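Local atomic coordinates of Na Glutathione S-transferase 2 (Necator americanus, PDB entry 2ON5), a protein that binds glutathione and, as a hookworm glutathione S-transferase, probably catalyses its conjugation to electrophilic compounds. Residues E118-F121 with K122-L126; D151-Y155 with A156-L160. All coordinates share one frame; numbering follows the deposited sequence.

Contact 1 (E118-F121 with K122-L126)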
ATOM      1  N   GLU A 118       9.731  13.020  22.042  1.00 30.92           N
ATOM      2  CA  GLU A 118       9.457  12.264  23.259  1.00 31.35           C
ATOM      3  C   GLU A 118       7.966  12.172  23.593  1.00 30.26           C
ATOM      4  O   GLU A 118       7.455  11.095  23.896  1.00 29.53           O
ATOM      5  CB  GLU A 118      10.209  12.910  24.429  1.00 31.60           C
ATOM      6  CG  GLU A 118       9.745  12.464  25.766  1.00 36.03           C
ATOM      7  CD  GLU A 118      10.587  11.366  26.298  1.00 40.14           C
ATOM      8  OE1 GLU A 118      10.593  10.289  25.664  1.00 45.66           O
ATOM      9  OE2 GLU A 118      11.238  11.579  27.346  1.00 39.34           O
ATOM     10  N   LYS A 119       7.274  13.306  23.544  1.00 29.74           N
ATOM     11  CA  LYS A 119       5.839  13.320  23.847  1.00 29.09           C
ATOM     12  C   LYS A 119       5.044  12.483  22.837  1.00 28.39           C
ATOM     13  O   LYS A 119       4.175  11.679  23.218  1.00 27.20           O
ATOM     14  CB  LYS A 119       5.316  14.754  23.909  1.00 29.55           C
ATOM     15  CG  LYS A 119       3.856  14.885  24.305  1.00 31.83           C
ATOM     16  CD  LYS A 119       3.520  16.328  24.692  1.00 36.02           C
ATOM     17  CE  LYS A 119       2.013  16.591  24.659  1.00 38.70           C
ATOM     18  NZ  LYS A 119       1.567  17.058  23.299  1.00 41.19           N
ATOM     19  N   LEU A 120       5.342  12.682  21.555  1.00 26.96           N
ATOM     20  CA  LEU A 120       4.671  11.937  20.491  1.00 27.26           C
ATOM     21  C   LEU A 120       4.992  10.450  20.561  1.00 26.70           C
ATOM     22  O   LEU A 120       4.149   9.599  20.232  1.00 26.51           O
ATOM     23  CB  LEU A 120       5.099  12.445  19.118  1.00 27.23           C
ATOM     24  CG  LEU A 120       4.267  13.440  18.294  1.00 30.17           C
ATOM     25  CD1 LEU A 120       2.809  13.567  18.737  1.00 27.42           C
ATOM     26  CD2 LEU A 120       4.976  14.750  18.246  1.00 25.23           C
ATOM     27  N   PHE A 121       6.221  10.135  20.960  1.00 25.67           N
ATOM     28  CA  PHE A 121       6.642   8.749  21.052  1.00 25.61           C
ATOM     29  C   PHE A 121       5.774   8.059  22.102  1.00 25.89           C
ATOM     30  O   PHE A 121       5.204   6.995  21.851  1.00 24.64           O
ATOM     31  CB  PHE A 121       8.136   8.634  21.388  1.00 24.67           C
ATOM     32  CG  PHE A 121       8.553   7.246  21.825  1.00 25.34           C
ATOM     33  CD1 PHE A 121       8.877   6.270  20.875  1.00 23.82           C
ATOM     34  CD2 PHE A 121       8.603   6.909  23.177  1.00 23.76           C
ATOM     35  CE1 PHE A 121       9.242   4.994  21.266  1.00 24.55           C
ATOM     36  CE2 PHE A 121       8.972   5.632  23.574  1.00 23.76           C
ATOM     37  CZ  PHE A 121       9.293   4.673  22.627  1.00 23.30           C
ATOM     38  N   LYS A 122       5.640   8.709  23.261  1.00 25.82           N
ATOM     39  CA  LYS A 122       4.849   8.176  24.356  1.00 27.45           C
ATOM     40  C   LYS A 122       3.363   8.126  24.037  1.00 27.10           C
ATOM     41  O   LYS A 122       2.701   7.140  24.334  1.00 27.22           O
ATOM     42  CB  LYS A 122       5.066   8.997  25.640  1.00 27.36           C
ATOM     43  CG  LYS A 122       6.306   8.601  26.411  1.00 28.43           C
ATOM     44  CD  LYS A 122       6.382   9.373  27.767  1.00 29.77           C
ATOM     45  CE  LYS A 122       7.181  10.638  27.646  1.00 32.93           C
ATOM     46  NZ  LYS A 122       7.120  11.461  28.911  1.00 37.92           N
ATOM     47  N   GLU A 123       2.840   9.188  23.438  1.00 26.79           N
ATOM     48  CA  GLU A 123       1.394   9.342  23.317  1.00 27.32           C
ATOM     49  C   GLU A 123       0.855   8.676  22.051  1.00 26.43           C
ATOM     50  O   GLU A 123      -0.279   8.201  22.028  1.00 24.91           O
ATOM     51  CB  GLU A 123       0.999  10.829  23.374  1.00 27.79           C
ATOM     52  CG  GLU A 123       1.321  11.517  24.717  1.00 29.34           C
ATOM     53  CD  GLU A 123       0.754  12.953  24.839  1.00 29.98           C
ATOM     54  OE1 GLU A 123       0.247  13.508  23.840  1.00 31.77           O
ATOM     55  OE2 GLU A 123       0.816  13.523  25.951  1.00 32.21           O
ATOM     56  N   LEU A 124       1.695   8.630  21.015  1.00 25.37           N
ATOM     57  CA  LEU A 124       1.297   8.140  19.702  1.00 25.07           C
ATOM     58  C   LEU A 124       1.946   6.790  19.346  1.00 24.45           C
ATOM     59  O   LEU A 124       1.243   5.798  19.085  1.00 23.47           O
ATOM     60  CB  LEU A 124       1.620   9.200  18.637  1.00 25.17           C
ATOM     61  CG  LEU A 124       1.141   8.932  17.208  1.00 25.79           C
ATOM     62  CD1 LEU A 124      -0.294   8.491  17.182  1.00 24.91           C
ATOM     63  CD2 LEU A 124       1.341  10.156  16.338  1.00 25.45           C
ATOM     64  N   LEU A 125       3.278   6.754  19.359  1.00 23.10           N
ATOM     65  CA  LEU A 125       3.995   5.570  18.869  1.00 23.27           C
ATOM     66  C   LEU A 125       3.824   4.329  19.775  1.00 23.06           C
ATOM     67  O   LEU A 125       3.532   3.232  19.280  1.00 22.23           O
ATOM     68  CB  LEU A 125       5.473   5.906  18.603  1.00 22.97           C
ATOM     69  CG  LEU A 125       6.251   4.922  17.727  1.00 22.48           C
ATOM     70  CD1 LEU A 125       7.465   5.597  17.071  1.00 20.45           C
ATOM     71  CD2 LEU A 125       6.693   3.716  18.533  1.00 18.47           C
ATOM     72  N   LEU A 126       3.974   4.493  21.092  1.00 22.59           N
ATOM     73  CA  LEU A 126       3.891   3.343  21.989  1.00 22.17           C
ATOM     74  C   LEU A 126       2.581   2.571  21.845  1.00 21.87           C
ATOM     75  O   LEU A 126       2.614   1.357  21.681  1.00 21.71           O
ATOM     76  CB  LEU A 126       4.162   3.706  23.457  1.00 22.31           C
ATOM     77  CG  LEU A 126       5.628   3.984  23.824  1.00 22.26           C
ATOM     78  CD1 LEU A 126       5.727   4.346  25.309  1.00 24.72           C
ATOM     79  CD2 LEU A 126       6.546   2.810  23.483  1.00 23.93           C
TER
HETATM   80  O   HOH W   1      -1.556  15.647  23.174  1.00 44.14           O

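Contact 2 (D151-Y155 with A156-L160)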
ATOM      1  N   ASP A 151      10.969 -18.751   5.299  1.00 22.32           N
ATOM      2  CA  ASP A 151      12.196 -19.162   5.940  1.00 23.48           C
ATOM      3  C   ASP A 151      13.352 -18.241   5.583  1.00 23.06           C
ATOM      4  O   ASP A 151      14.446 -18.423   6.096  1.00 23.36           O
ATOM      5  CB  ASP A 151      12.546 -20.619   5.558  1.00 25.13           C
ATOM      6  CG  ASP A 151      11.559 -21.646   6.123  1.00 27.64           C
ATOM      7  OD1 ASP A 151      11.434 -22.735   5.520  1.00 34.65           O
ATOM      8  OD2 ASP A 151      10.927 -21.387   7.165  1.00 32.68           O
ATOM      9  N   SER A 152      13.126 -17.253   4.713  1.00 22.44           N
ATOM     10  CA  SER A 152      14.213 -16.366   4.311  1.00 22.20           C
ATOM     11  C   SER A 152      13.791 -14.884   4.320  1.00 21.45           C
ATOM     12  O   SER A 152      12.596 -14.585   4.382  1.00 20.44           O
ATOM     13  CB  SER A 152      14.750 -16.781   2.932  1.00 23.14           C
ATOM     14  OG  SER A 152      13.739 -16.680   1.952  1.00 25.76           O
ATOM     15  N   VAL A 153      14.776 -13.980   4.285  1.00 20.16           N
ATOM     16  CA  VAL A 153      14.519 -12.525   4.393  1.00 19.43           C
ATOM     17  C   VAL A 153      13.696 -11.998   3.218  1.00 18.76           C
ATOM     18  O   VAL A 153      13.922 -12.386   2.066  1.00 17.98           O
ATOM     19  CB  VAL A 153      15.834 -11.696   4.588  1.00 19.31           C
ATOM     20  CG1 VAL A 153      16.714 -11.680   3.306  1.00 20.22           C
ATOM     21  CG2 VAL A 153      15.516 -10.256   5.077  1.00 19.10           C
ATOM     22  N   THR A 154      12.726 -11.134   3.521  1.00 17.47           N
ATOM     23  CA  THR A 154      11.937 -10.468   2.494  1.00 17.15           C
ATOM     24  C   THR A 154      11.909  -8.959   2.731  1.00 17.16           C
ATOM     25  O   THR A 154      12.355  -8.474   3.778  1.00 16.19           O
ATOM     26  CB  THR A 154      10.462 -10.973   2.426  1.00 17.35           C
ATOM     27  OG1 THR A 154       9.764 -10.553   3.594  1.00 18.28           O
ATOM     28  CG2 THR A 154      10.405 -12.483   2.238  1.00 15.14           C
ATOM     29  N   TYR A 155      11.359  -8.214   1.780  1.00 16.56           N
ATOM     30  CA  TYR A 155      11.325  -6.748   1.977  1.00 16.08           C
ATOM     31  C   TYR A 155      10.470  -6.332   3.178  1.00 15.87           C
ATOM     32  O   TYR A 155      10.671  -5.251   3.752  1.00 15.23           O
ATOM     33  CB  TYR A 155      10.960  -6.002   0.685  1.00 16.26           C
ATOM     34  CG  TYR A 155       9.502  -6.067   0.301  1.00 16.78           C
ATOM     35  CD1 TYR A 155       8.620  -5.099   0.766  1.00 18.80           C
ATOM     36  CD2 TYR A 155       9.001  -7.084  -0.527  1.00 16.76           C
ATOM     37  CE1 TYR A 155       7.263  -5.139   0.441  1.00 18.82           C
ATOM     38  CE2 TYR A 155       7.626  -7.127  -0.868  1.00 17.52           C
ATOM     39  CZ  TYR A 155       6.776  -6.147  -0.365  1.00 17.48           C
ATOM     40  OH  TYR A 155       5.432  -6.145  -0.652  1.00 19.32           O
ATOM     41  N   ALA A 156       9.523  -7.185   3.578  1.00 14.93           N
ATOM     42  CA  ALA A 156       8.755  -6.872   4.779  1.00 15.24           C
ATOM     43  C   ALA A 156       9.676  -6.906   6.028  1.00 15.58           C
ATOM     44  O   ALA A 156       9.536  -6.065   6.915  1.00 15.49           O
ATOM     45  CB  ALA A 156       7.555  -7.825   4.932  1.00 14.56           C
ATOM     46  N   ASP A 157      10.596  -7.877   6.090  1.00 15.59           N
ATOM     47  CA  ASP A 157      11.610  -7.930   7.159  1.00 16.17           C
ATOM     48  C   ASP A 157      12.447  -6.641   7.194  1.00 16.12           C
ATOM     49  O   ASP A 157      12.710  -6.076   8.265  1.00 16.07           O
ATOM     50  CB  ASP A 157      12.518  -9.138   7.001  1.00 16.33           C
ATOM     51  CG  ASP A 157      11.761 -10.450   7.145  1.00 18.96           C
ATOM     52  OD1 ASP A 157      11.755 -11.221   6.156  1.00 17.01           O
ATOM     53  OD2 ASP A 157      11.138 -10.649   8.229  1.00 17.11           O
ATOM     54  N   LEU A 158      12.839  -6.188   6.013  1.00 15.68           N
ATOM     55  CA  LEU A 158      13.727  -5.045   5.908  1.00 16.56           C
ATOM     56  C   LEU A 158      12.997  -3.826   6.419  1.00 16.58           C
ATOM     57  O   LEU A 158      13.568  -3.058   7.189  1.00 15.89           O
ATOM     58  CB  LEU A 158      14.214  -4.845   4.459  1.00 17.01           C
ATOM     59  CG  LEU A 158      15.039  -5.987   3.822  1.00 15.82           C
ATOM     60  CD1 LEU A 158      15.389  -5.740   2.335  1.00 18.77           C
ATOM     61  CD2 LEU A 158      16.319  -6.256   4.619  1.00 16.79           C
ATOM     62  N   CYS A 159      11.718  -3.687   6.035  1.00 17.23           N
ATOM     63  CA  CYS A 159      10.883  -2.556   6.510  1.00 17.00           C
ATOM     64  C   CYS A 159      10.812  -2.557   8.030  1.00 16.98           C
ATOM     65  O   CYS A 159      11.047  -1.525   8.666  1.00 15.33           O
ATOM     66  CB  CYS A 159       9.454  -2.597   5.938  1.00 16.95           C
ATOM     67  SG  CYS A 159       9.386  -2.206   4.175  1.00 17.88           S
ATOM     68  N   LEU A 160      10.453  -3.699   8.619  1.00 16.65           N
ATOM     69  CA  LEU A 160      10.299  -3.735  10.081  1.00 16.64           C
ATOM     70  C   LEU A 160      11.614  -3.527  10.858  1.00 16.54           C
ATOM     71  O   LEU A 160      11.648  -2.722  11.821  1.00 16.85           O
ATOM     72  CB  LEU A 160       9.596  -5.023  10.540  1.00 16.71           C
ATOM     73  CG  LEU A 160       9.296  -5.108  12.034  1.00 16.53           C
ATOM     74  CD1 LEU A 160       8.270  -4.052  12.459  1.00 14.93           C
ATOM     75  CD2 LEU A 160       8.870  -6.532  12.392  1.00 15.21           C
TER
HETATM   76  O   HOH W   2       9.622 -12.569   5.512  1.00 16.76           O

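Contact 1 (E118-F121 with K122-L126)
Lys-122 N and Glu-123 N bond back four residues to Glu-118 O and Lys-119 O, but the helix then widens: Leu-120 O takes both Leu-124 N (2.8 Å) and Leu-125 N (3.1 Å), and Phe-121 O takes Leu-126 N, five residues on. The Leu-125 donor lies in the carbonyl plane of Leu-120, whereas Leu-124 N sits 35° above it. On the inner face, CG of Leu-126 packs over the Phe-121 ring, a CH-pi contact 4.2 Å from the centroid, while Leu-125 CD2 comes obliquely to Phe-121 CE1 at 3.9 Å. Such i to i+5 bonding defines a pi-type turn, here in the first turns of helix 117-143 of the all-helical C-terminal domain of the glutathione transferase fold. Phe-121 also stacks on Phe-171 and, with Leu-125, touches Tyr-105 and Ile-167. Outside, Lys-119 runs extended until it turns at chi4 (-90°), which sets NZ 3.8 Å from Glu-123 OE1, a long salt bridge. A water donates to that same OE1 and is reached weakly by the ammonium. Lys-122, bent at chi3, crosses Glu-118 at a slant, CE 3.7 Å from its CG, their charges beyond salt-bridge range.

Contact 2 (D151-Y155 with A156-L160)
Asp-157 reaches back to the residue three before it: its OD1 accepts the N-H of Thr-154 at 2.8 Å, a fairly straight bond (156°) made with the anti lone pair, the one turned away from OD2. In return Thr-154 OG1 accepts from Ala-156 N, weakly, at 3.4 Å. Together the two bonds make a capping box, with Thr-154 as the N-cap of helix 155-168. Thr-154 OG1 stands between its own backbone N and carbonyl carbon (chi1 69°), which turns the hydroxyl toward the first turn. A water sits beside the box, 2.8 Å from Thr-154 OG1, and donates to Asp-157 OD1 at 2.6 Å, so that oxygen is gripped by backbone and solvent alike. The negative charge lies at the helix N-terminus, where the helix dipole would be expected to favour it.

The regular backbone bonds start here, with Leu-158 N on Thr-154 O and Cys-159 N on Tyr-155 O. Next to the box, Val-153 CG2 rests on CB of Asp-157 at 3.7 Å. Val-153 CG2 also meets Leu-158 CD2 at 4.1 Å, a hydrophobic staple from the residue before the N-cap to the fourth of the helix; box and staple together are known at this helix in the glutathione transferase fold. In the second shell, the other oxygen of Asp-157, OD2, accepts from Leu-148 N and so ties the preceding loop to the cap. The Tyr-155 hydroxyl is hydrogen-bonded to Asp-89 OD1, on helix 82-101.

Around this buried helix start, Tyr-155 touches Val-88 and Ala-92 of helix 82-101, and Cys-159 lies on Tyr-95 there. Leu-158 packs on Ile-21 and Leu-24 of helix 16-25, which belongs to the thioredoxin-like domain, and on Val-188 of helix 179-189.

Both contacts are local and lie in the helical C-terminal domain, on consecutive helices, their centres about 26 Å apart. Contact 1 sits toward the periphery, with lysines and glutamates on one side of its helix and an aromatic-leucine face on the other. Contact 2 is mostly buried, its centre about 10 Å from the centre of the chain against about 20 Å for contact 1, and its Thr-154 and Asp-157 side chains serve the start of a helix. Opposite charges are only loosely paired between side chains in contact 1, whereas in contact 2 a carboxylate is matched to backbone N-H groups. Helix 155-168 connects them: contact 2 starts it, while Ile-167 near its far end packs on contact 1.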